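Local atomic coordinates of pumilio homolog 23 (Arabidopsis thaliana, PDB entry 5WZJ), a protein that binds RNA sequence-specifically, recognising a segment of 18S rRNA, and probably regulates translation and mRNA stability through the 3'-UTRs of target messages. Residues Y121-C132 with G200-L208; D244-L255 with I293-L301. One frame throughout, in Å; residues are numbered along the deposited sequence.

Contact 1. Residues Y121-C132 with G200-L208; sequences YSVIEEALHSIC and GFPGMLTYL
Phe201, at the N-cap position of helix 202-208, puts its ring against helix 121-132, where Tyr121 and Leu128 meet it. Tyr121 lies against it in an offset stack, centroids 4.7 Å apart and planes at 27°, with Phe201 CE2 over the tyrosine face. Leu128 CD1 sits over a face of the Phe201 ring, 3.9 Å from its centroid, a CH-pi contact, while Ile124 CG2 meets Phe201 CZ at 3.4 Å. Met204 is a knob in the hole formed by Glu125, Leu128, His129 and Cys132. Its chain leaves with CG anti to the backbone N (chi1 -166°) and then bends twice, which lays SD against His129 CA at 3.7 Å and turns CE toward His129 CB. Cys132 SG closes the row, 3.9 Å from Leu208 CB. The Tyr121 ring is held at its rim: OH donates to Gly200 O (3.3 Å) in the carbonyl plane, on a lone pair. Behind this layer, Leu155 of helix 146-160 backs both Leu128 and Leu208. The two helix segments run almost parallel, 5° apart, in the pumilio superhelix. Stacking and apolar packing thus carry the joint, with one rather long hydrogen bond tying in the turn before Phe201.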
loop_
_atom_site.group_PDB
_atom_site.type_symbol
_atom_site.label_atom_id
_atom_site.label_comp_id
_atom_site.label_asym_id
_atom_site.label_seq_id
_atom_site.Cartn_x
_atom_site.Cartn_y
_atom_site.Cartn_z
ATOM N N TYR A 121 -12.966 28.526 4.519
ATOM C CA TYR A 121 -13.769 27.348 4.828
ATOM C C TYR A 121 -15.138 27.398 4.162
ATOM O O TYR A 121 -15.534 26.450 3.479
ATOM C CB TYR A 121 -13.938 27.185 6.340
ATOM C CG TYR A 121 -14.652 25.897 6.691
ATOM C CD1 TYR A 121 -13.938 24.717 6.830
ATOM C CD2 TYR A 121 -16.039 25.855 6.860
ATOM C CE1 TYR A 121 -14.572 23.525 7.136
ATOM C CE2 TYR A 121 -16.690 24.657 7.168
ATOM C CZ TYR A 121 -15.939 23.497 7.300
ATOM O OH TYR A 121 -16.536 22.298 7.600
ATOM N N SER A 122 -15.893 28.482 4.374
ATOM C CA SER A 122 -17.276 28.505 3.900
ATOM C C SER A 122 -17.366 28.649 2.392
ATOM O O SER A 122 -18.311 28.145 1.777
ATOM C CB SER A 122 -18.061 29.630 4.575
ATOM O OG SER A 122 -18.500 29.199 5.851
ATOM N N VAL A 123 -16.418 29.350 1.780
ATOM C CA VAL A 123 -16.425 29.460 0.329
ATOM C C VAL A 123 -16.144 28.096 -0.305
ATOM O O VAL A 123 -16.792 27.705 -1.282
ATOM C CB VAL A 123 -15.423 30.546 -0.102
ATOM C CG1 VAL A 123 -15.299 30.596 -1.571
ATOM C CG2 VAL A 123 -15.902 31.910 0.402
ATOM N N ILE A 124 -15.209 27.331 0.265
ATOM C CA ILE A 124 -14.951 25.984 -0.245
ATOM C C ILE A 124 -16.187 25.110 -0.072
ATOM O O ILE A 124 -16.612 24.414 -0.999
ATOM C CB ILE A 124 -13.730 25.359 0.451
ATOM C CG1 ILE A 124 -12.456 26.157 0.163
ATOM C CG2 ILE A 124 -13.542 23.916 -0.016
ATOM C CD1 ILE A 124 -11.255 25.648 0.938
ATOM N N GLU A 125 -16.774 25.130 1.132
ATOM C CA GLU A 125 -17.937 24.293 1.408
ATOM C C GLU A 125 -19.073 24.584 0.440
ATOM O O GLU A 125 -19.761 23.666 -0.008
ATOM C CB GLU A 125 -18.407 24.492 2.851
ATOM C CG GLU A 125 -19.607 23.640 3.226
ATOM C CD GLU A 125 -20.186 24.035 4.567
ATOM O OE1 GLU A 125 -20.529 25.224 4.740
ATOM O OE2 GLU A 125 -20.274 23.163 5.452
ATOM N N GLU A 126 -19.289 25.857 0.105
ATOM C CA GLU A 126 -20.351 26.196 -0.837
ATOM C C GLU A 126 -20.050 25.648 -2.235
ATOM O O GLU A 126 -20.958 25.171 -2.928
ATOM C CB GLU A 126 -20.536 27.715 -0.870
ATOM C CG GLU A 126 -21.514 28.234 -1.907
ATOM C CD GLU A 126 -21.615 29.774 -1.897
ATOM O OE1 GLU A 126 -20.567 30.456 -1.767
ATOM O OE2 GLU A 126 -22.745 30.299 -2.014
ATOM N N ALA A 127 -18.785 25.719 -2.678
ATOM C CA ALA A 127 -18.431 25.146 -3.978
ATOM C C ALA A 127 -18.641 23.635 -3.982
ATOM O O ALA A 127 -19.195 23.078 -4.936
ATOM C CB ALA A 127 -16.983 25.488 -4.336
ATOM N N LEU A 128 -18.220 22.957 -2.910
ATOM C CA LEU A 128 -18.472 21.524 -2.804
ATOM C C LEU A 128 -19.968 21.221 -2.803
ATOM O O LEU A 128 -20.416 20.261 -3.440
ATOM C CB LEU A 128 -17.809 20.964 -1.551
ATOM C CG LEU A 128 -16.285 21.054 -1.556
ATOM C CD1 LEU A 128 -15.745 20.696 -0.196
ATOM C CD2 LEU A 128 -15.695 20.124 -2.617
ATOM N N HIS A 129 -20.766 22.038 -2.112
ATOM C CA HIS A 129 -22.200 21.769 -2.080
ATOM C C HIS A 129 -22.805 21.804 -3.478
ATOM O O HIS A 129 -23.588 20.920 -3.850
ATOM C CB HIS A 129 -22.925 22.756 -1.165
ATOM C CG HIS A 129 -24.399 22.501 -1.076
ATOM N ND1 HIS A 129 -24.928 21.441 -0.369
ATOM C CD2 HIS A 129 -25.452 23.140 -1.640
ATOM C CE1 HIS A 129 -26.245 21.456 -0.474
ATOM N NE2 HIS A 129 -26.588 22.474 -1.246
ATOM N N SER A 130 -22.451 22.814 -4.282
ATOM C CA SER A 130 -23.044 22.900 -5.614
ATOM C C SER A 130 -22.688 21.668 -6.448
ATOM O O SER A 130 -23.529 21.152 -7.194
ATOM C CB SER A 130 -22.605 24.195 -6.310
ATOM O OG SER A 130 -21.204 24.222 -6.489
ATOM N N ILE A 131 -21.471 21.149 -6.280
ATOM C CA ILE A 131 -21.034 19.969 -7.025
ATOM C C ILE A 131 -21.735 18.714 -6.508
ATOM O O ILE A 131 -22.234 17.895 -7.287
ATOM C CB ILE A 131 -19.501 19.825 -6.940
ATOM C CG1 ILE A 131 -18.800 20.957 -7.670
ATOM C CG2 ILE A 131 -19.029 18.508 -7.547
ATOM C CD1 ILE A 131 -17.284 20.860 -7.533
ATOM N N CYS A 132 -21.748 18.518 -5.186
ATOM C CA CYS A 132 -22.319 17.287 -4.641
ATOM C C CYS A 132 -23.809 17.194 -4.925
ATOM O O CYS A 132 -24.341 16.095 -5.149
ATOM C CB CYS A 132 -22.064 17.199 -3.133
ATOM S SG CYS A 132 -20.313 16.960 -2.678
ATOM N N GLY A 200 -11.759 18.822 7.351
ATOM C CA GLY A 200 -12.521 18.590 6.146
ATOM C C GLY A 200 -13.918 19.160 6.272
ATOM O O GLY A 200 -14.168 20.110 7.017
ATOM N N PHE A 201 -14.848 18.546 5.541
ATOM C CA PHE A 201 -16.250 18.955 5.507
ATOM C C PHE A 201 -17.067 17.711 5.840
ATOM O O PHE A 201 -17.635 17.068 4.947
ATOM C CB PHE A 201 -16.596 19.571 4.151
ATOM C CG PHE A 201 -15.644 20.664 3.760
ATOM C CD1 PHE A 201 -14.443 20.359 3.143
ATOM C CD2 PHE A 201 -15.906 21.981 4.103
ATOM C CE1 PHE A 201 -13.522 21.354 2.826
ATOM C CE2 PHE A 201 -14.998 22.983 3.790
ATOM C CZ PHE A 201 -13.801 22.668 3.151
ATOM N N PRO A 202 -17.126 17.336 7.126
ATOM C CA PRO A 202 -17.736 16.044 7.491
ATOM C C PRO A 202 -19.170 15.905 7.024
ATOM O O PRO A 202 -19.550 14.844 6.514
ATOM C CB PRO A 202 -17.635 16.030 9.030
ATOM C CG PRO A 202 -16.478 16.919 9.341
ATOM C CD PRO A 202 -16.554 18.029 8.294
ATOM N N GLY A 203 -19.979 16.956 7.168
ATOM C CA GLY A 203 -21.354 16.885 6.706
ATOM C C GLY A 203 -21.465 16.727 5.197
ATOM O O GLY A 203 -22.394 16.084 4.702
ATOM N N MET A 204 -20.535 17.322 4.446
ATOM C CA MET A 204 -20.576 17.191 2.993
ATOM C C MET A 204 -20.171 15.784 2.559
ATOM O O MET A 204 -20.786 15.208 1.655
ATOM C CB MET A 204 -19.675 18.240 2.345
ATOM C CG MET A 204 -19.905 18.411 0.845
ATOM S SD MET A 204 -21.505 19.178 0.475
ATOM C CE MET A 204 -21.424 20.625 1.538
ATOM N N LEU A 205 -19.132 15.221 3.184
ATOM C CA LEU A 205 -18.748 13.841 2.890
ATOM C C LEU A 205 -19.916 12.891 3.140
ATOM O O LEU A 205 -20.253 12.059 2.285
ATOM C CB LEU A 205 -17.536 13.440 3.730
ATOM C CG LEU A 205 -17.020 12.004 3.555
ATOM C CD1 LEU A 205 -16.574 11.760 2.111
ATOM C CD2 LEU A 205 -15.871 11.711 4.506
ATOM N N THR A 206 -20.570 13.031 4.298
ATOM C CA THR A 206 -21.711 12.175 4.632
ATOM C C THR A 206 -22.831 12.340 3.616
ATOM O O THR A 206 -23.397 11.355 3.129
ATOM C CB THR A 206 -22.201 12.501 6.051
ATOM O OG1 THR A 206 -21.151 12.206 6.986
ATOM C CG2 THR A 206 -23.451 11.682 6.407
ATOM N N TYR A 207 -23.144 13.590 3.265
ATOM C CA TYR A 207 -24.212 13.869 2.313
ATOM C C TYR A 207 -23.899 13.276 0.945
ATOM O O TYR A 207 -24.760 12.642 0.323
ATOM C CB TYR A 207 -24.416 15.383 2.214
ATOM C CG TYR A 207 -25.207 15.870 1.015
ATOM C CD1 TYR A 207 -26.582 15.670 0.940
ATOM C CD2 TYR A 207 -24.585 16.577 -0.022
ATOM C CE1 TYR A 207 -27.320 16.131 -0.155
ATOM C CE2 TYR A 207 -25.311 17.040 -1.130
ATOM C CZ TYR A 207 -26.683 16.816 -1.181
ATOM O OH TYR A 207 -27.430 17.277 -2.244
ATOM N N LEU A 208 -22.672 13.486 0.452
ATOM C CA LEU A 208 -22.299 12.949 -0.855
ATOM C C LEU A 208 -22.375 11.426 -0.854
ATOM O O LEU A 208 -23.013 10.822 -1.724
ATOM C CB LEU A 208 -20.890 13.423 -1.238
ATOM C CG LEU A 208 -20.271 12.724 -2.453
ATOM C CD1 LEU A 208 -21.131 12.950 -3.723
ATOM C CD2 LEU A 208 -18.832 13.226 -2.658
#

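Contact 2. Residues D244-L255 with I293-L301; sequences DEQLLEIIPLIL and ILEVAPESL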
loop_
_atom_site.group_PDB
_atom_site.type_symbol
_atom_site.label_atom_id
_atom_site.label_comp_id
_atom_site.label_asym_id
_atom_site.label_seq_id
_atom_site.Cartn_x
_atom_site.Cartn_y
_atom_site.Cartn_z
ATOM N N ASP A 244 -17.008 4.807 13.355
ATOM C CA ASP A 244 -17.750 3.552 13.497
ATOM C C ASP A 244 -19.243 3.733 13.259
ATOM O O ASP A 244 -19.886 2.865 12.661
ATOM C CB ASP A 244 -17.503 2.937 14.873
ATOM C CG ASP A 244 -16.196 2.146 14.924
ATOM O OD1 ASP A 244 -15.392 2.233 13.966
ATOM O OD2 ASP A 244 -15.984 1.427 15.916
ATOM N N GLU A 245 -19.819 4.847 13.718
ATOM C CA GLU A 245 -21.254 5.037 13.533
ATOM C C GLU A 245 -21.622 5.194 12.061
ATOM O O GLU A 245 -22.714 4.782 11.656
ATOM C CB GLU A 245 -21.748 6.242 14.354
ATOM C CG GLU A 245 -21.522 7.633 13.744
ATOM C CD GLU A 245 -20.082 8.140 13.869
ATOM O OE1 GLU A 245 -19.204 7.404 14.376
ATOM O OE2 GLU A 245 -19.840 9.294 13.459
ATOM N N GLN A 246 -20.740 5.788 11.245
ATOM C CA GLN A 246 -21.004 5.855 9.813
ATOM C C GLN A 246 -20.724 4.515 9.130
ATOM O O GLN A 246 -21.483 4.096 8.249
ATOM C CB GLN A 246 -20.175 6.978 9.169
ATOM C CG GLN A 246 -20.452 8.356 9.763
ATOM C CD GLN A 246 -20.158 9.483 8.788
ATOM O OE1 GLN A 246 -20.812 9.603 7.751
ATOM N NE2 GLN A 246 -19.178 10.323 9.123
ATOM N N LEU A 247 -19.637 3.840 9.520
ATOM C CA LEU A 247 -19.314 2.539 8.934
ATOM C C LEU A 247 -20.435 1.540 9.162
ATOM O O LEU A 247 -20.769 0.761 8.261
ATOM C CB LEU A 247 -18.004 2.004 9.510
ATOM C CG LEU A 247 -16.760 2.788 9.081
ATOM C CD1 LEU A 247 -15.562 2.345 9.885
ATOM C CD2 LEU A 247 -16.530 2.559 7.600
ATOM N N LEU A 248 -21.035 1.554 10.363
ATOM C CA LEU A 248 -22.149 0.661 10.673
ATOM C C LEU A 248 -23.419 1.026 9.915
ATOM O O LEU A 248 -24.314 0.190 9.782
ATOM C CB LEU A 248 -22.414 0.653 12.185
ATOM C CG LEU A 248 -21.265 0.051 13.013
ATOM C CD1 LEU A 248 -21.403 0.410 14.509
ATOM C CD2 LEU A 248 -21.204 -1.471 12.823
ATOM N N GLU A 249 -23.520 2.250 9.407
ATOM C CA GLU A 249 -24.645 2.596 8.550
ATOM C C GLU A 249 -24.359 2.272 7.084
ATOM O O GLU A 249 -25.246 1.785 6.379
ATOM C CB GLU A 249 -24.985 4.090 8.705
ATOM C CG GLU A 249 -26.438 4.464 8.381
ATOM C CD GLU A 249 -27.403 4.185 9.539
ATOM O OE1 GLU A 249 -26.994 3.572 10.564
ATOM O OE2 GLU A 249 -28.578 4.592 9.424
ATOM N N ILE A 250 -23.137 2.521 6.606
ATOM C CA ILE A 250 -22.892 2.437 5.168
ATOM C C ILE A 250 -22.569 1.010 4.728
ATOM O O ILE A 250 -22.952 0.592 3.629
ATOM C CB ILE A 250 -21.790 3.423 4.735
ATOM C CG1 ILE A 250 -20.453 3.089 5.374
ATOM C CG2 ILE A 250 -22.189 4.861 5.042
ATOM C CD1 ILE A 250 -19.408 4.166 5.131
ATOM N N ILE A 251 -21.838 0.241 5.535
ATOM C CA ILE A 251 -21.422 -1.096 5.098
ATOM C C ILE A 251 -22.626 -2.022 4.881
ATOM O O ILE A 251 -22.644 -2.731 3.862
ATOM C CB ILE A 251 -20.372 -1.675 6.053
ATOM C CG1 ILE A 251 -19.044 -0.930 5.898
ATOM C CG2 ILE A 251 -20.181 -3.185 5.802
ATOM C CD1 ILE A 251 -17.997 -1.363 6.922
ATOM N N PRO A 252 -23.637 -2.050 5.762
ATOM C CA PRO A 252 -24.831 -2.872 5.459
ATOM C C PRO A 252 -25.542 -2.479 4.174
ATOM O O PRO A 252 -26.106 -3.356 3.504
ATOM C CB PRO A 252 -25.738 -2.649 6.685
ATOM C CG PRO A 252 -24.811 -2.259 7.775
ATOM C CD PRO A 252 -23.683 -1.507 7.134
ATOM N N LEU A 253 -25.540 -1.192 3.808
ATOM C CA LEU A 253 -26.093 -0.791 2.513
ATOM C C LEU A 253 -25.280 -1.380 1.361
ATOM O O LEU A 253 -25.837 -1.946 0.416
ATOM C CB LEU A 253 -26.155 0.741 2.405
ATOM C CG LEU A 253 -27.082 1.504 3.360
ATOM C CD1 LEU A 253 -26.881 3.025 3.260
ATOM C CD2 LEU A 253 -28.540 1.147 3.111
ATOM N N ILE A 254 -23.950 -1.271 1.431
ATOM C CA ILE A 254 -23.097 -1.824 0.377
ATOM C C ILE A 254 -23.283 -3.331 0.251
ATOM O O ILE A 254 -23.291 -3.877 -0.860
ATOM C CB ILE A 254 -21.623 -1.469 0.643
ATOM C CG1 ILE A 254 -21.433 0.060 0.567
ATOM C CG2 ILE A 254 -20.703 -2.222 -0.339
ATOM C CD1 ILE A 254 -20.023 0.508 0.905
ATOM N N LEU A 255 -23.400 -4.035 1.381
ATOM C CA LEU A 255 -23.528 -5.486 1.371
ATOM C C LEU A 255 -24.961 -5.959 1.173
ATOM O O LEU A 255 -25.191 -7.171 1.159
ATOM C CB LEU A 255 -22.971 -6.090 2.674
ATOM C CG LEU A 255 -21.446 -5.964 2.834
ATOM C CD1 LEU A 255 -20.963 -6.605 4.130
ATOM C CD2 LEU A 255 -20.719 -6.572 1.625
ATOM N N ILE A 293 -13.688 -3.339 3.051
ATOM C CA ILE A 293 -14.682 -3.525 4.107
ATOM C C ILE A 293 -14.053 -4.188 5.330
ATOM O O ILE A 293 -14.241 -3.743 6.473
ATOM C CB ILE A 293 -15.878 -4.339 3.585
ATOM C CG1 ILE A 293 -16.714 -3.487 2.624
ATOM C CG2 ILE A 293 -16.735 -4.814 4.743
ATOM C CD1 ILE A 293 -17.775 -4.282 1.896
ATOM N N LEU A 294 -13.294 -5.265 5.106
ATOM C CA LEU A 294 -12.703 -5.989 6.230
ATOM C C LEU A 294 -11.639 -5.160 6.936
ATOM O O LEU A 294 -11.487 -5.271 8.158
ATOM C CB LEU A 294 -12.121 -7.322 5.751
ATOM C CG LEU A 294 -13.179 -8.351 5.326
ATOM C CD1 LEU A 294 -12.553 -9.609 4.730
ATOM C CD2 LEU A 294 -14.020 -8.704 6.539
ATOM N N GLU A 295 -10.918 -4.313 6.193
ATOM C CA GLU A 295 -9.902 -3.458 6.800
ATOM C C GLU A 295 -10.506 -2.396 7.707
ATOM O O GLU A 295 -9.882 -2.008 8.698
ATOM C CB GLU A 295 -9.060 -2.775 5.725
ATOM C CG GLU A 295 -8.050 -3.709 5.119
ATOM C CD GLU A 295 -7.497 -3.207 3.812
ATOM O OE1 GLU A 295 -7.423 -1.962 3.622
ATOM O OE2 GLU A 295 -7.148 -4.079 2.982
ATOM N N VAL A 296 -11.684 -1.865 7.359
ATOM C CA VAL A 296 -12.287 -0.800 8.161
ATOM C C VAL A 296 -13.405 -1.287 9.074
ATOM O O VAL A 296 -13.915 -0.490 9.881
ATOM C CB VAL A 296 -12.817 0.343 7.268
ATOM C CG1 VAL A 296 -11.689 0.915 6.444
ATOM C CG2 VAL A 296 -13.977 -0.157 6.384
ATOM N N ALA A 297 -13.792 -2.560 8.993
ATOM C CA ALA A 297 -14.984 -3.016 9.693
ATOM C C ALA A 297 -14.815 -2.870 11.203
ATOM O O ALA A 297 -13.774 -3.266 11.743
ATOM C CB ALA A 297 -15.278 -4.474 9.350
ATOM N N PRO A 298 -15.790 -2.289 11.908
ATOM C CA PRO A 298 -15.800 -2.372 13.370
ATOM C C PRO A 298 -15.960 -3.812 13.829
ATOM O O PRO A 298 -16.411 -4.679 13.079
ATOM C CB PRO A 298 -17.021 -1.531 13.770
ATOM C CG PRO A 298 -17.231 -0.606 12.609
ATOM C CD PRO A 298 -16.864 -1.426 11.398
ATOM N N GLU A 299 -15.611 -4.048 15.100
ATOM C CA GLU A 299 -15.481 -5.413 15.607
ATOM C C GLU A 299 -16.745 -6.230 15.368
ATOM O O GLU A 299 -16.685 -7.349 14.843
ATOM C CB GLU A 299 -15.138 -5.393 17.100
ATOM C CG GLU A 299 -15.226 -6.775 17.746
ATOM C CD GLU A 299 -14.597 -6.829 19.130
ATOM O OE1 GLU A 299 -13.463 -6.318 19.297
ATOM O OE2 GLU A 299 -15.240 -7.384 20.048
ATOM N N SER A 300 -17.902 -5.688 15.752
ATOM C CA SER A 300 -19.143 -6.447 15.645
ATOM C C SER A 300 -19.438 -6.805 14.197
ATOM O O SER A 300 -19.918 -7.905 13.894
ATOM C CB SER A 300 -20.299 -5.632 16.235
ATOM O OG SER A 300 -20.421 -4.392 15.547
ATOM N N LEU A 301 -19.158 -5.881 13.285
ATOM C CA LEU A 301 -19.419 -6.146 11.879
ATOM C C LEU A 301 -18.428 -7.170 11.331
ATOM O O LEU A 301 -18.820 -8.087 10.602
ATOM C CB LEU A 301 -19.365 -4.825 11.107
ATOM C CG LEU A 301 -19.909 -4.814 9.688
ATOM C CD1 LEU A 301 -20.569 -3.475 9.394
ATOM C CD2 LEU A 301 -18.778 -5.068 8.744
#
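Asp244 and Pro298 mark where the backbone of helix 244-254 comes nearest the turn between helices 284-296 and 299-310, a junction between pumilio repeats 4 and 5 of the superhelix. Their CA atoms are 6.2 Å apart; Ala297 leaves helical geometry, and Pro298 occupies the N-cap position of the next helix. Pro298 turns its ring toward helix 244-254, where the Asp244 carboxylate slides alongside it, OD1 3.6 Å from Pro298 CG. An alanine here would strip the carboxylate from the Pro298 ring, and is likely to leave CB and CG of that ring less covered at this end of the joint. One turn on, Leu247 crosses Val296 at about a right angle, CD2 to CG2 at 3.9 Å. Leu301 is the next anchor: having CG anti to the backbone N (chi1 -167°) swings its branch toward helix 244-254 and puts CD1 between Leu248 CD2, at 4.0 Å, and Ile251 CG2. Leu237 of helix 227-239 packs on both Ile251 and Ile293, and Met305 of helix 299-310 touches Ile293 and Leu255. No hydrogen bond joins the two segments, and mostly apolar packing holds them. At the far end Leu255 and Ile293 slide past each other in opposite directions, with Leu255 CD2 3.7 Å from Ile293 CD1.

Both contacts illustrate how a pumilio superhelix grows, helix upon neighbouring helix, but they differ in burial and in chemistry. Contact 1 is partly buried, its aromatic and sulfur-bearing side chains spanning a buried side and exposed positions at His129 and Pro202. Contact 2 is more thoroughly buried, lies nearer the bound RNA (about 7 Å between nearest atoms, against about 14 Å for contact 1), and relies on branched aliphatic groups and a proline. They follow one another along the chain with centres about 23 Å apart. Helix 202-213 and helix 244-254 bring them together: Thr206 OG1 and Gln246 OE1, 2.7 Å apart, form a probable hydrogen bond.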